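Local coordinates for putative phosphohistidine phosphatase, SixA (PDB 4HBZ), which probably removes phosphate from phosphohistidine in proteins, as a member of branch 1 of the histidine phosphatase superfamily, at residues Val63-Arg75 and Ile83-Gly95. Residues are numbered along the deposited sequence; the frame is centred on the assembly and turned at random.
Sequences VDVVVCSTAARTR and ISAQVRYRDELYG. With ACY (acetic acid), chain B.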
loop_
_atom_site.group_PDB
_atom_site.type_symbol
_atom_site.label_atom_id
_atom_site.label_comp_id
_atom_site.label_asym_id
_atom_site.label_seq_id
_atom_site.Cartn_x
_atom_site.Cartn_y
_atom_site.Cartn_z
ATOM N N VAL A 63 -7.650 1.064 -9.985
ATOM C CA VAL A 63 -7.531 0.076 -8.914
ATOM C C VAL A 63 -8.705 -0.908 -9.034
ATOM O O VAL A 63 -9.858 -0.533 -9.158
ATOM C CB VAL A 63 -7.486 0.759 -7.531
ATOM C CG1 VAL A 63 -7.651 -0.246 -6.408
ATOM C CG2 VAL A 63 -6.203 1.553 -7.369
ATOM N N ASP A 64 -8.393 -2.209 -8.898
ATOM C CA ASP A 64 -9.420 -3.248 -8.956
ATOM C C ASP A 64 -9.969 -3.621 -7.590
ATOM O O ASP A 64 -11.173 -3.906 -7.445
ATOM C CB ASP A 64 -8.930 -4.514 -9.651
ATOM C CG ASP A 64 -8.487 -4.243 -11.068
ATOM O OD1 ASP A 64 -9.351 -3.761 -11.872
ATOM O OD2 ASP A 64 -7.284 -4.444 -11.374
ATOM N N VAL A 65 -9.086 -3.651 -6.597
ATOM C CA VAL A 65 -9.410 -4.137 -5.249
ATOM C C VAL A 65 -8.638 -3.304 -4.228
ATOM O O VAL A 65 -7.461 -3.004 -4.441
ATOM C CB VAL A 65 -9.009 -5.622 -5.102
ATOM C CG1 VAL A 65 -9.271 -6.138 -3.712
ATOM C CG2 VAL A 65 -9.743 -6.471 -6.143
ATOM N N VAL A 66 -9.308 -2.914 -3.144
ATOM C CA VAL A 66 -8.654 -2.202 -2.051
ATOM C C VAL A 66 -8.781 -3.123 -0.835
ATOM O O VAL A 66 -9.852 -3.728 -0.597
ATOM C CB VAL A 66 -9.361 -0.886 -1.728
ATOM C CG1 VAL A 66 -8.631 -0.142 -0.627
ATOM C CG2 VAL A 66 -9.409 -0.023 -2.970
ATOM N N VAL A 67 -7.670 -3.235 -0.101
ATOM C CA VAL A 67 -7.659 -3.854 1.249
ATOM C C VAL A 67 -7.374 -2.693 2.209
ATOM O O VAL A 67 -6.331 -2.002 2.075
ATOM C CB VAL A 67 -6.639 -4.988 1.406
ATOM C CG1 VAL A 67 -6.911 -5.722 2.705
ATOM C CG2 VAL A 67 -6.675 -5.949 0.188
ATOM N N CYS A 68 -8.270 -2.455 3.173
ATOM C CA CYS A 68 -8.213 -1.258 3.983
ATOM C C CYS A 68 -8.419 -1.555 5.461
ATOM O O CYS A 68 -9.334 -2.265 5.818
ATOM C CB CYS A 68 -9.299 -0.291 3.503
ATOM S SG CYS A 68 -9.266 1.377 4.223
ATOM N N SER A 69 -7.559 -1.007 6.308
ATOM C CA SER A 69 -7.797 -1.031 7.750
ATOM C C SER A 69 -9.162 -0.434 8.100
ATOM O O SER A 69 -9.631 0.521 7.488
ATOM C CB SER A 69 -6.709 -0.226 8.446
ATOM O OG SER A 69 -6.996 -0.040 9.798
ATOM N N THR A 70 -9.783 -0.990 9.128
ATOM C CA THR A 70 -11.092 -0.551 9.587
ATOM C C THR A 70 -11.059 0.782 10.349
ATOM O O THR A 70 -12.103 1.372 10.605
ATOM C CB THR A 70 -11.731 -1.609 10.463
ATOM O OG1 THR A 70 -10.778 -1.989 11.474
ATOM C CG2 THR A 70 -12.159 -2.833 9.601
ATOM N N ALA A 71 -9.871 1.287 10.685
ATOM C CA ALA A 71 -9.775 2.550 11.422
ATOM C C ALA A 71 -10.453 3.674 10.609
ATOM O O ALA A 71 -10.392 3.684 9.352
ATOM C CB ALA A 71 -8.349 2.922 11.704
ATOM N N ALA A 72 -11.024 4.636 11.303
ATOM C CA ALA A 72 -11.618 5.819 10.622
ATOM C C ALA A 72 -10.593 6.479 9.675
ATOM O O ALA A 72 -10.911 6.856 8.570
ATOM C CB ALA A 72 -12.167 6.815 11.611
ATOM N N ARG A 73 -9.353 6.619 10.111
ATOM C CA ARG A 73 -8.395 7.384 9.342
ATOM C C ARG A 73 -7.985 6.741 8.047
ATOM O O ARG A 73 -7.707 7.424 7.050
ATOM C CB ARG A 73 -7.170 7.753 10.195
ATOM C CG ARG A 73 -6.370 6.568 10.779
ATOM C CD ARG A 73 -5.443 7.091 11.869
ATOM N NE ARG A 73 -4.658 6.076 12.579
ATOM C CZ ARG A 73 -5.053 5.457 13.704
ATOM N NH1 ARG A 73 -6.313 5.546 14.167
ATOM N NH2 ARG A 73 -4.195 4.712 14.374
ATOM N N THR A 74 -7.931 5.412 8.026
ATOM C CA THR A 74 -7.678 4.658 6.811
ATOM C C THR A 74 -8.926 4.660 5.890
ATOM O O THR A 74 -8.836 4.888 4.701
ATOM C CB THR A 74 -7.205 3.223 7.158
ATOM O OG1 THR A 74 -7.993 2.740 8.248
ATOM C CG2 THR A 74 -5.745 3.238 7.615
ATOM N N ARG A 75 -10.113 4.467 6.459
ATOM C CA ARG A 75 -11.376 4.590 5.704
ATOM C C ARG A 75 -11.495 5.967 5.050
ATOM O O ARG A 75 -11.852 6.049 3.868
ATOM C CB ARG A 75 -12.582 4.346 6.609
ATOM C CG ARG A 75 -12.726 2.934 7.098
ATOM C CD ARG A 75 -13.899 2.827 8.086
ATOM N NE ARG A 75 -14.116 1.480 8.593
ATOM C CZ ARG A 75 -14.858 0.536 7.995
ATOM N NH1 ARG A 75 -15.548 0.781 6.867
ATOM N NH2 ARG A 75 -14.965 -0.648 8.590
ATOM N N ILE A 83 -11.220 6.834 -5.317
ATOM C CA ILE A 83 -11.156 5.540 -5.952
ATOM C C ILE A 83 -12.392 4.712 -5.644
ATOM O O ILE A 83 -12.720 4.502 -4.462
ATOM C CB ILE A 83 -9.867 4.859 -5.505
ATOM C CG1 ILE A 83 -8.643 5.621 -6.082
ATOM C CG2 ILE A 83 -9.784 3.385 -5.964
ATOM C CD1 ILE A 83 -7.304 5.254 -5.471
ATOM N N SER A 84 -13.067 4.285 -6.706
ATOM C CA SER A 84 -14.231 3.425 -6.640
ATOM C C SER A 84 -13.708 2.061 -7.071
ATOM O O SER A 84 -13.273 1.862 -8.216
ATOM C CB SER A 84 -15.335 3.956 -7.575
ATOM O OG SER A 84 -16.489 3.137 -7.552
ATOM N N ALA A 85 -13.701 1.126 -6.149
ATOM C CA ALA A 85 -13.257 -0.224 -6.441
ATOM C C ALA A 85 -13.933 -1.104 -5.411
ATOM O O ALA A 85 -14.597 -0.610 -4.525
ATOM C CB ALA A 85 -11.741 -0.332 -6.348
ATOM N N GLN A 86 -13.792 -2.390 -5.517
ATOM C CA GLN A 86 -14.328 -3.231 -4.450
ATOM C C GLN A 86 -13.378 -3.095 -3.254
ATOM O O GLN A 86 -12.169 -3.109 -3.446
ATOM C CB GLN A 86 -14.501 -4.674 -4.892
ATOM C CG GLN A 86 -13.317 -5.368 -5.509
ATOM C CD GLN A 86 -13.636 -6.831 -5.954
ATOM O OE1 GLN A 86 -13.833 -7.716 -5.120
ATOM N NE2 GLN A 86 -13.677 -7.070 -7.270
ATOM N N VAL A 87 -13.931 -2.953 -2.057
ATOM C CA VAL A 87 -13.125 -2.724 -0.849
ATOM C C VAL A 87 -13.318 -3.868 0.133
ATOM O O VAL A 87 -14.458 -4.304 0.368
ATOM C CB VAL A 87 -13.449 -1.397 -0.163
ATOM C CG1 VAL A 87 -12.507 -1.160 1.035
ATOM C CG2 VAL A 87 -13.463 -0.245 -1.143
ATOM N N ARG A 88 -12.206 -4.377 0.654
ATOM C CA ARG A 88 -12.178 -5.378 1.709
ATOM C C ARG A 88 -11.662 -4.686 2.961
ATOM O O ARG A 88 -10.459 -4.424 3.067
ATOM C CB ARG A 88 -11.266 -6.499 1.293
ATOM C CG ARG A 88 -11.722 -7.223 -0.005
ATOM C CD ARG A 88 -10.629 -7.988 -0.749
ATOM N NE ARG A 88 -10.286 -9.232 -0.105
ATOM C CZ ARG A 88 -10.749 -10.448 -0.442
ATOM N NH1 ARG A 88 -10.353 -11.476 0.295
ATOM N NH2 ARG A 88 -11.617 -10.651 -1.430
ATOM N N TYR A 89 -12.557 -4.366 3.877
ATOM C CA TYR A 89 -12.170 -3.744 5.129
ATOM C C TYR A 89 -11.727 -4.866 6.089
ATOM O O TYR A 89 -12.431 -5.875 6.254
ATOM C CB TYR A 89 -13.306 -2.939 5.753
ATOM C CG TYR A 89 -13.657 -1.713 4.950
ATOM C CD1 TYR A 89 -12.803 -0.582 4.947
ATOM C CD2 TYR A 89 -14.791 -1.704 4.140
ATOM C CE1 TYR A 89 -13.131 0.530 4.189
ATOM C CE2 TYR A 89 -15.089 -0.596 3.385
ATOM C CZ TYR A 89 -14.247 0.515 3.440
ATOM O OH TYR A 89 -14.591 1.626 2.656
ATOM N N ARG A 90 -10.612 -4.679 6.768
ATOM C CA ARG A 90 -10.015 -5.731 7.596
ATOM C C ARG A 90 -9.482 -5.186 8.897
ATOM O O ARG A 90 -8.593 -4.334 8.895
ATOM C CB ARG A 90 -8.918 -6.439 6.835
ATOM C CG ARG A 90 -9.340 -7.211 5.605
ATOM C CD ARG A 90 -10.088 -8.459 6.007
ATOM N NE ARG A 90 -10.453 -9.285 4.836
ATOM C CZ ARG A 90 -11.567 -9.176 4.140
ATOM N NH1 ARG A 90 -12.485 -8.213 4.367
ATOM N NH2 ARG A 90 -11.758 -10.019 3.100
ATOM N N ASP A 91 -9.977 -5.734 10.015
ATOM C CA ASP A 91 -9.355 -5.483 11.306
ATOM C C ASP A 91 -7.924 -5.971 11.346
ATOM O O ASP A 91 -7.087 -5.401 12.071
ATOM C CB ASP A 91 -10.185 -6.128 12.406
ATOM C CG ASP A 91 -11.487 -5.388 12.692
ATOM O OD1 ASP A 91 -11.587 -4.114 12.669
ATOM O OD2 ASP A 91 -12.459 -6.112 13.072
ATOM N N GLU A 92 -7.594 -6.985 10.551
ATOM C CA GLU A 92 -6.220 -7.478 10.471
ATOM C C GLU A 92 -5.249 -6.389 10.051
ATOM O O GLU A 92 -4.088 -6.437 10.445
ATOM C CB GLU A 92 -6.097 -8.663 9.514
ATOM C CG GLU A 92 -6.865 -9.947 9.926
ATOM C CD GLU A 92 -8.360 -9.953 9.651
ATOM O OE1 GLU A 92 -9.006 -8.953 9.278
ATOM O OE2 GLU A 92 -8.940 -11.040 9.876
ATOM N N LEU A 93 -5.702 -5.368 9.308
ATOM C CA LEU A 93 -4.820 -4.292 8.867
ATOM C C LEU A 93 -4.677 -3.209 9.922
ATOM O O LEU A 93 -3.854 -2.325 9.753
ATOM C CB LEU A 93 -5.266 -3.696 7.549
ATOM C CG LEU A 93 -4.674 -4.255 6.261
ATOM C CD1 LEU A 93 -4.889 -5.750 6.128
ATOM C CD2 LEU A 93 -5.153 -3.509 5.033
ATOM N N TYR A 94 -5.460 -3.264 10.994
ATOM C CA TYR A 94 -5.344 -2.320 12.115
ATOM C C TYR A 94 -4.393 -2.946 13.146
ATOM O O TYR A 94 -4.790 -3.567 14.105
ATOM C CB TYR A 94 -6.710 -2.009 12.692
ATOM C CG TYR A 94 -6.673 -1.061 13.871
ATOM C CD1 TYR A 94 -6.284 0.260 13.724
ATOM C CD2 TYR A 94 -7.082 -1.480 15.141
ATOM C CE1 TYR A 94 -6.286 1.133 14.755
ATOM C CE2 TYR A 94 -7.084 -0.595 16.208
ATOM C CZ TYR A 94 -6.651 0.723 15.993
ATOM O OH TYR A 94 -6.702 1.581 17.091
ATOM N N GLY A 95 -3.110 -2.771 12.890
ATOM C CA GLY A 95 -2.068 -3.310 13.743
ATOM C C GLY A 95 -1.458 -4.606 13.328
ATOM O O GLY A 95 -0.528 -5.078 13.976
HETATM C C ACY B . -14.884 -8.822 1.730
HETATM O O ACY B . -14.821 -8.045 2.729
HETATM O OXT ACY B . -14.157 -9.843 1.600
HETATM C CH3 ACY B . -15.880 -8.524 0.644
HETATM O O HOH W 1 -11.101 1.870 -9.631
HETATM O O HOH W 2 -13.587 -3.204 -8.295
HETATM O O HOH W 3 -13.744 4.297 2.699
#
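Strands 65-69 and 86-90 are the two parallel arms of a beta-alpha-beta unit at one edge of the histidine phosphatase sheet, with helix 72-81 as the crossover between them. Four backbone hydrogen bonds zip the strands together, from Val66 N to Gln86 O (2.9 Å) up to Arg90 N to Cys68 O (2.9 Å). Beyond the strands, Thr70 OG1 donates to Asp91 OD1 across 2.6 Å, reaching the carboxylate oxygen on its anti side; Thr70 OG1 also bonds His37. On the sheet face carrying Cys68 and Tyr89, the Arg75 guanidinium lies flat on the Tyr89 ring, planes 21° apart, with NH1 above the ring centre and 3.6 Å from CD1. Val87 CG1 lies against the opposite face, toward the rim. The extended Arg75 chain also brings NE to Thr70 O (2.8 Å), the carbonyl oxygen lying in the guanidinium plane. With an alanine at Arg75, the Tyr89 ring would probably lose the cover on one face and Thr70 O its NE donor. On the other side of the sheet, Leu93 CD2 packs against Val67 CG1 (3.7 Å). Past the C-terminal ends of the strands, Tyr94 CB sits 3.5 Å from Ser69 OG, which is bonded to His120. The NE bond to Thr70 O probably holds the guanidinium at its angle, while the cation-pi stack on Tyr89 links the first turn of the crossover helix to the outermost strand.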